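Local coordinates for BAT-2 beta-lactamase (Bacillus atrophaeus, PDB 6W5G), which hydrolyses the beta-lactam ring of antibiotics as a class D serine beta-lactamase and so probably contributes to resistance, at residues S31-V39 / F50-F61. Residues are numbered along the deposited sequence; the frame is centred on the assembly and turned at random.
Sequences SVNVSKLNV and FILHDVQKDKTF
L37 sets its CB over the face of the F61 ring, 3.6 Å from the centroid and 10° off the normal, a CH-pi contact. With CG anti to the backbone N (chi1 170°) and the ring turned by chi2 of 81°, F61 offers this face to L37, while V39 CG2 reaches the ring edge. L37 CD2 presses tightly on L52 CD2 at 3.5 Å and meets the edge of the F50 ring, so leucine suits a place between two rings. The compact, beta-branched V34 splits its methyls, CG1 to L52 and CG2 to K59 CB.

Toward S31 the contact becomes polar and wet. N33 OD1 closes an Asx turn with S35 N and takes K59 NZ at 3.0 Å from the opposite face of its amide, so two donors grip one oxygen. K59 suits this rim: its CB packs on V34 while its ammonium also meets a water shared with N33 ND2. Another water bridges D54 OD2 and V32 O, donating to V32 O at 2.6 Å; a third joins D54 OD2 to V34 N.

The N-terminal segment thus packs across the hairpin of strands 48-54 and 59-63, with its G1 bulge, at one edge of the antiparallel sheet characteristic of serine beta-lactamases.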
ATOM      1  N   SER A  31     -22.482  14.441  -3.957  1.00 34.37           N
ATOM      2  CA  SER A  31     -21.214  13.714  -3.934  1.00 33.71           C
ATOM      3  C   SER A  31     -20.062  14.593  -4.422  1.00 30.75           C
ATOM      4  O   SER A  31     -20.262  15.509  -5.216  1.00 30.57           O
ATOM      5  CB  SER A  31     -21.309  12.439  -4.777  1.00 36.09           C
ATOM      6  OG  SER A  31     -21.469  12.746  -6.154  1.00 37.90           O
ATOM      7  N   VAL A  32     -18.853  14.296  -3.946  1.00 28.64           N
ATOM      8  CA  VAL A  32     -17.706  15.150  -4.233  1.00 26.89           C
ATOM      9  C   VAL A  32     -17.373  15.103  -5.720  1.00 24.16           C
ATOM     10  O   VAL A  32     -17.477  14.056  -6.373  1.00 23.51           O
ATOM     11  CB  VAL A  32     -16.510  14.738  -3.354  1.00 28.31           C
ATOM     12  CG1 VAL A  32     -16.174  13.271  -3.551  1.00 28.76           C
ATOM     13  CG2 VAL A  32     -15.298  15.614  -3.636  1.00 28.89           C
ATOM     14  N   ASN A  33     -16.993  16.255  -6.272  1.00 21.71           N
ATOM     15  CA  ASN A  33     -16.457  16.346  -7.628  1.00 21.27           C
ATOM     16  C   ASN A  33     -14.944  16.445  -7.478  1.00 20.01           C
ATOM     17  O   ASN A  33     -14.418  17.500  -7.115  1.00 21.10           O
ATOM     18  CB  ASN A  33     -17.024  17.571  -8.342  1.00 22.66           C
ATOM     19  CG  ASN A  33     -16.504  17.716  -9.762  1.00 23.77           C
ATOM     20  OD1 ASN A  33     -15.487  17.124 -10.129  1.00 24.23           O
ATOM     21  ND2 ASN A  33     -17.192  18.523 -10.562  1.00 26.20           N
ATOM     22  N   VAL A  34     -14.236  15.351  -7.776  1.00 18.92           N
ATOM     23  CA  VAL A  34     -12.802  15.319  -7.478  1.00 18.41           C
ATOM     24  C   VAL A  34     -12.002  16.296  -8.333  1.00 19.08           C
ATOM     25  O   VAL A  34     -10.887  16.672  -7.953  1.00 18.79           O
ATOM     26  CB  VAL A  34     -12.204  13.893  -7.501  1.00 19.31           C
ATOM     27  CG1 VAL A  34     -12.970  12.966  -6.546  1.00 18.83           C
ATOM     28  CG2 VAL A  34     -12.137  13.344  -8.917  1.00 20.16           C
ATOM     29  N   SER A  35     -12.536  16.718  -9.484  1.00 20.79           N
ATOM     30  CA  SER A  35     -11.832  17.718 -10.284  1.00 23.28           C
ATOM     31  C   SER A  35     -11.732  19.061  -9.573  1.00 24.45           C
ATOM     32  O   SER A  35     -10.880  19.878  -9.933  1.00 27.05           O
ATOM     33  CB  SER A  35     -12.460  17.892 -11.674  1.00 25.64           C
ATOM     34  OG  SER A  35     -12.865  16.646 -12.218  1.00 28.72           O
ATOM     35  N   LYS A  36     -12.588  19.319  -8.584  1.00 23.75           N
ATOM     36  CA  LYS A  36     -12.579  20.577  -7.847  1.00 23.62           C
ATOM     37  C   LYS A  36     -11.917  20.453  -6.478  1.00 20.80           C
ATOM     38  O   LYS A  36     -12.060  21.356  -5.647  1.00 21.57           O
ATOM     39  CB  LYS A  36     -13.994  21.148  -7.710  1.00 26.03           C
ATOM     40  CG  LYS A  36     -14.802  21.190  -8.995  1.00 30.36           C
ATOM     41  CD  LYS A  36     -15.903  22.236  -8.880  1.00 34.12           C
ATOM     42  CE  LYS A  36     -16.111  22.993 -10.193  1.00 36.59           C
ATOM     43  NZ  LYS A  36     -16.806  22.155 -11.209  1.00 38.11           N
ATOM     44  N   LEU A  37     -11.198  19.361  -6.226  1.00 18.10           N
ATOM     45  CA  LEU A  37     -10.510  19.209  -4.953  1.00 17.93           C
ATOM     46  C   LEU A  37      -9.439  20.276  -4.776  1.00 17.38           C
ATOM     47  O   LEU A  37      -8.856  20.777  -5.742  1.00 17.68           O
ATOM     48  CB  LEU A  37      -9.836  17.839  -4.868  1.00 19.13           C
ATOM     49  CG  LEU A  37     -10.464  16.827  -3.912  1.00 21.64           C
ATOM     50  CD1 LEU A  37     -11.897  16.497  -4.303  1.00 23.69           C
ATOM     51  CD2 LEU A  37      -9.589  15.579  -3.832  1.00 22.42           C
ATOM     52  N   ASN A  38      -9.191  20.631  -3.518  1.00 18.50           N
ATOM     53  CA  ASN A  38      -7.998  21.381  -3.163  1.00 18.82           C
ATOM     54  C   ASN A  38      -7.478  20.855  -1.839  1.00 17.50           C
ATOM     55  O   ASN A  38      -8.221  20.779  -0.854  1.00 19.23           O
ATOM     56  CB  ASN A  38      -8.236  22.887  -3.075  1.00 22.35           C
ATOM     57  CG  ASN A  38      -6.929  23.659  -2.993  1.00 25.76           C
ATOM     58  OD1 ASN A  38      -6.280  23.678  -1.951  1.00 25.07           O
ATOM     59  ND2 ASN A  38      -6.529  24.286  -4.100  1.00 28.63           N
ATOM     60  N   VAL A  39      -6.207  20.480  -1.829  1.00 14.62           N
ATOM     61  CA  VAL A  39      -5.582  19.879  -0.663  1.00 14.72           C
ATOM     62  C   VAL A  39      -4.356  20.671  -0.217  1.00 15.39           C
ATOM     63  O   VAL A  39      -3.554  20.174   0.563  1.00 15.91           O
ATOM     64  CB  VAL A  39      -5.262  18.390  -0.898  1.00 14.76           C
ATOM     65  CG1 VAL A  39      -6.528  17.615  -1.278  1.00 14.46           C
ATOM     66  CG2 VAL A  39      -4.191  18.238  -1.983  1.00 14.21           C
ATOM     67  N   PHE A  50      -0.628  13.927  -3.867  1.00 10.60           N
ATOM     68  CA  PHE A  50      -1.882  13.267  -3.535  1.00 11.45           C
ATOM     69  C   PHE A  50      -2.631  12.961  -4.823  1.00  9.94           C
ATOM     70  O   PHE A  50      -2.769  13.831  -5.690  1.00 10.89           O
ATOM     71  CB  PHE A  50      -2.763  14.137  -2.627  1.00 12.20           C
ATOM     72  CG  PHE A  50      -4.060  13.480  -2.246  1.00 10.88           C
ATOM     73  CD1 PHE A  50      -4.065  12.379  -1.406  1.00 11.91           C
ATOM     74  CD2 PHE A  50      -5.272  13.944  -2.745  1.00 11.50           C
ATOM     75  CE1 PHE A  50      -5.253  11.751  -1.056  1.00 12.59           C
ATOM     76  CE2 PHE A  50      -6.471  13.326  -2.392  1.00 12.06           C
ATOM     77  CZ  PHE A  50      -6.459  12.227  -1.544  1.00 11.55           C
ATOM     78  N   ILE A  51      -3.105  11.725  -4.946  1.00 10.17           N
ATOM     79  CA  ILE A  51      -3.881  11.280  -6.097  1.00 10.93           C
ATOM     80  C   ILE A  51      -5.186  10.701  -5.576  1.00 10.86           C
ATOM     81  O   ILE A  51      -5.169   9.863  -4.669  1.00 11.30           O
ATOM     82  CB  ILE A  51      -3.117  10.207  -6.894  1.00 11.51           C
ATOM     83  CG1 ILE A  51      -1.757  10.740  -7.349  1.00 12.98           C
ATOM     84  CG2 ILE A  51      -3.942   9.738  -8.085  1.00 12.57           C
ATOM     85  CD1 ILE A  51      -0.689   9.667  -7.398  1.00 14.77           C
ATOM     86  N   LEU A  52      -6.311  11.141  -6.141  1.00 10.48           N
ATOM     87  CA  LEU A  52      -7.622  10.605  -5.780  1.00 10.57           C
ATOM     88  C   LEU A  52      -8.389  10.270  -7.049  1.00 10.78           C
ATOM     89  O   LEU A  52      -8.622  11.147  -7.884  1.00 12.25           O
ATOM     90  CB  LEU A  52      -8.422  11.602  -4.933  1.00 11.87           C
ATOM     91  CG  LEU A  52      -9.738  11.074  -4.345  1.00 11.79           C
ATOM     92  CD1 LEU A  52      -9.491   9.969  -3.317  1.00 12.14           C
ATOM     93  CD2 LEU A  52     -10.529  12.214  -3.733  1.00 13.33           C
ATOM     94  N   HIS A  53      -8.784   9.008  -7.199  1.00 10.64           N
ATOM     95  CA  HIS A  53      -9.535   8.573  -8.371  1.00 10.72           C
ATOM     96  C   HIS A  53     -10.950   8.189  -7.959  1.00 12.13           C
ATOM     97  O   HIS A  53     -11.137   7.287  -7.136  1.00 12.91           O
ATOM     98  CB  HIS A  53      -8.852   7.399  -9.068  1.00 11.84           C
ATOM     99  CG  HIS A  53      -9.630   6.874 -10.230  1.00 14.57           C
ATOM    100  ND1 HIS A  53      -9.635   7.502 -11.458  1.00 16.88           N
ATOM    101  CD2 HIS A  53     -10.451   5.805 -10.350  1.00 16.30           C
ATOM    102  CE1 HIS A  53     -10.418   6.834 -12.288  1.00 17.49           C
ATOM    103  NE2 HIS A  53     -10.926   5.802 -11.640  1.00 16.62           N
ATOM    104  N   ASP A  54     -11.932   8.877  -8.536  1.00 12.96           N
ATOM    105  CA  ASP A  54     -13.345   8.564  -8.356  1.00 14.25           C
ATOM    106  C   ASP A  54     -13.673   7.377  -9.255  1.00 15.26           C
ATOM    107  O   ASP A  54     -13.624   7.490 -10.484  1.00 16.67           O
ATOM    108  CB  ASP A  54     -14.163   9.789  -8.756  1.00 15.34           C
ATOM    109  CG  ASP A  54     -15.639   9.649  -8.440  1.00 17.40           C
ATOM    110  OD1 ASP A  54     -16.192   8.537  -8.575  1.00 17.62           O
ATOM    111  OD2 ASP A  54     -16.260  10.676  -8.092  1.00 19.23           O
ATOM    112  N   VAL A  55     -14.033   6.244  -8.650  1.00 15.59           N
ATOM    113  CA  VAL A  55     -14.208   5.010  -9.416  1.00 16.37           C
ATOM    114  C   VAL A  55     -15.430   5.098 -10.323  1.00 18.16           C
ATOM    115  O   VAL A  55     -15.370   4.747 -11.508  1.00 19.49           O
ATOM    116  CB  VAL A  55     -14.282   3.798  -8.468  1.00 16.20           C
ATOM    117  CG1 VAL A  55     -14.784   2.571  -9.218  1.00 16.89           C
ATOM    118  CG2 VAL A  55     -12.919   3.537  -7.828  1.00 16.55           C
ATOM    119  N   GLN A  56     -16.562   5.560  -9.781  1.00 19.61           N
ATOM    120  CA  GLN A  56     -17.804   5.563 -10.550  1.00 21.54           C
ATOM    121  C   GLN A  56     -17.808   6.653 -11.613  1.00 24.07           C
ATOM    122  O   GLN A  56     -18.332   6.452 -12.715  1.00 24.63           O
ATOM    123  CB  GLN A  56     -19.012   5.726  -9.624  1.00 21.38           C
ATOM    124  CG  GLN A  56     -19.310   4.514  -8.760  1.00 20.72           C
ATOM    125  CD  GLN A  56     -18.297   4.347  -7.649  1.00 21.12           C
ATOM    126  OE1 GLN A  56     -17.843   5.326  -7.057  1.00 20.81           O
ATOM    127  NE2 GLN A  56     -17.926   3.106  -7.367  1.00 21.19           N
ATOM    128  N   LYS A  57     -17.263   7.822 -11.299  1.00 24.74           N
ATOM    129  CA  LYS A  57     -17.265   8.912 -12.266  1.00 26.21           C
ATOM    130  C   LYS A  57     -16.032   8.914 -13.151  1.00 26.05           C
ATOM    131  O   LYS A  57     -15.982   9.686 -14.116  1.00 26.63           O
ATOM    132  CB  LYS A  57     -17.436  10.253 -11.555  1.00 28.23           C
ATOM    133  CG  LYS A  57     -18.682  10.281 -10.710  1.00 31.08           C
ATOM    134  CD  LYS A  57     -18.785  11.536  -9.887  1.00 34.11           C
ATOM    135  CE  LYS A  57     -19.873  11.371  -8.836  1.00 36.98           C
ATOM    136  NZ  LYS A  57     -20.210  12.673  -8.204  1.00 38.55           N
ATOM    137  N   ASP A  58     -15.058   8.059 -12.851  1.00 25.79           N
ATOM    138  CA  ASP A  58     -13.863   7.888 -13.672  1.00 26.30           C
ATOM    139  C   ASP A  58     -13.120   9.206 -13.883  1.00 23.80           C
ATOM    140  O   ASP A  58     -12.848   9.625 -15.009  1.00 24.80           O
ATOM    141  CB  ASP A  58     -14.184   7.199 -14.995  1.00 29.92           C
ATOM    142  CG  ASP A  58     -13.098   6.247 -15.427  1.00 33.47           C
ATOM    143  OD1 ASP A  58     -11.999   6.279 -14.826  1.00 34.57           O
ATOM    144  OD2 ASP A  58     -13.338   5.469 -16.370  1.00 36.26           O
ATOM    145  N   LYS A  59     -12.782   9.859 -12.774  1.00 20.89           N
ATOM    146  CA  LYS A  59     -12.052  11.115 -12.781  1.00 20.99           C
ATOM    147  C   LYS A  59     -10.930  11.021 -11.759  1.00 17.99           C
ATOM    148  O   LYS A  59     -11.109  10.411 -10.749  1.00 17.26           O
ATOM    149  CB  LYS A  59     -12.929  12.262 -12.369  1.00 23.82           C
ATOM    150  CG  LYS A  59     -14.112  12.518 -13.285  1.00 27.68           C
ATOM    151  CD  LYS A  59     -15.074  13.461 -12.625  1.00 31.38           C
ATOM    152  CE  LYS A  59     -14.571  14.856 -12.636  1.00 34.85           C
ATOM    153  NZ  LYS A  59     -15.756  15.722 -12.757  1.00 37.25           N
ATOM    154  N   THR A  60      -9.796  11.651 -12.065  1.00 17.03           N
ATOM    155  CA  THR A  60      -8.628  11.599 -11.201  1.00 16.82           C
ATOM    156  C   THR A  60      -8.155  13.009 -10.883  1.00 16.49           C
ATOM    157  O   THR A  60      -7.931  13.812 -11.794  1.00 19.23           O
ATOM    158  CB  THR A  60      -7.485  10.817 -11.863  1.00 17.41           C
ATOM    159  OG1 THR A  60      -7.931   9.498 -12.203  1.00 18.82           O
ATOM    160  CG2 THR A  60      -6.310  10.709 -10.912  1.00 17.75           C
ATOM    161  N   PHE A  61      -7.987  13.298  -9.592  1.00 15.07           N
ATOM    162  CA  PHE A  61      -7.359  14.524  -9.123  1.00 13.91           C
ATOM    163  C   PHE A  61      -5.908  14.231  -8.767  1.00 12.76           C
ATOM    164  O   PHE A  61      -5.610  13.207  -8.145  1.00 12.92           O
ATOM    165  CB  PHE A  61      -8.073  15.036  -7.866  1.00 14.91           C
ATOM    166  CG  PHE A  61      -7.345  16.151  -7.174  1.00 13.85           C
ATOM    167  CD1 PHE A  61      -7.462  17.455  -7.635  1.00 13.97           C
ATOM    168  CD2 PHE A  61      -6.530  15.898  -6.071  1.00 13.85           C
ATOM    169  CE1 PHE A  61      -6.791  18.493  -7.015  1.00 14.60           C
ATOM    170  CE2 PHE A  61      -5.850  16.930  -5.451  1.00 14.06           C
ATOM    171  CZ  PHE A  61      -5.981  18.236  -5.926  1.00 15.53           C
TER
HETATM  172  O   HOH W   1     -17.944  11.476  -6.153  1.00 22.45           O
HETATM  173  O   HOH W   2     -15.586  13.074  -9.078  1.00 24.36           O
HETATM  174  O   HOH W   3     -16.417  18.533 -13.484  1.00 43.25           O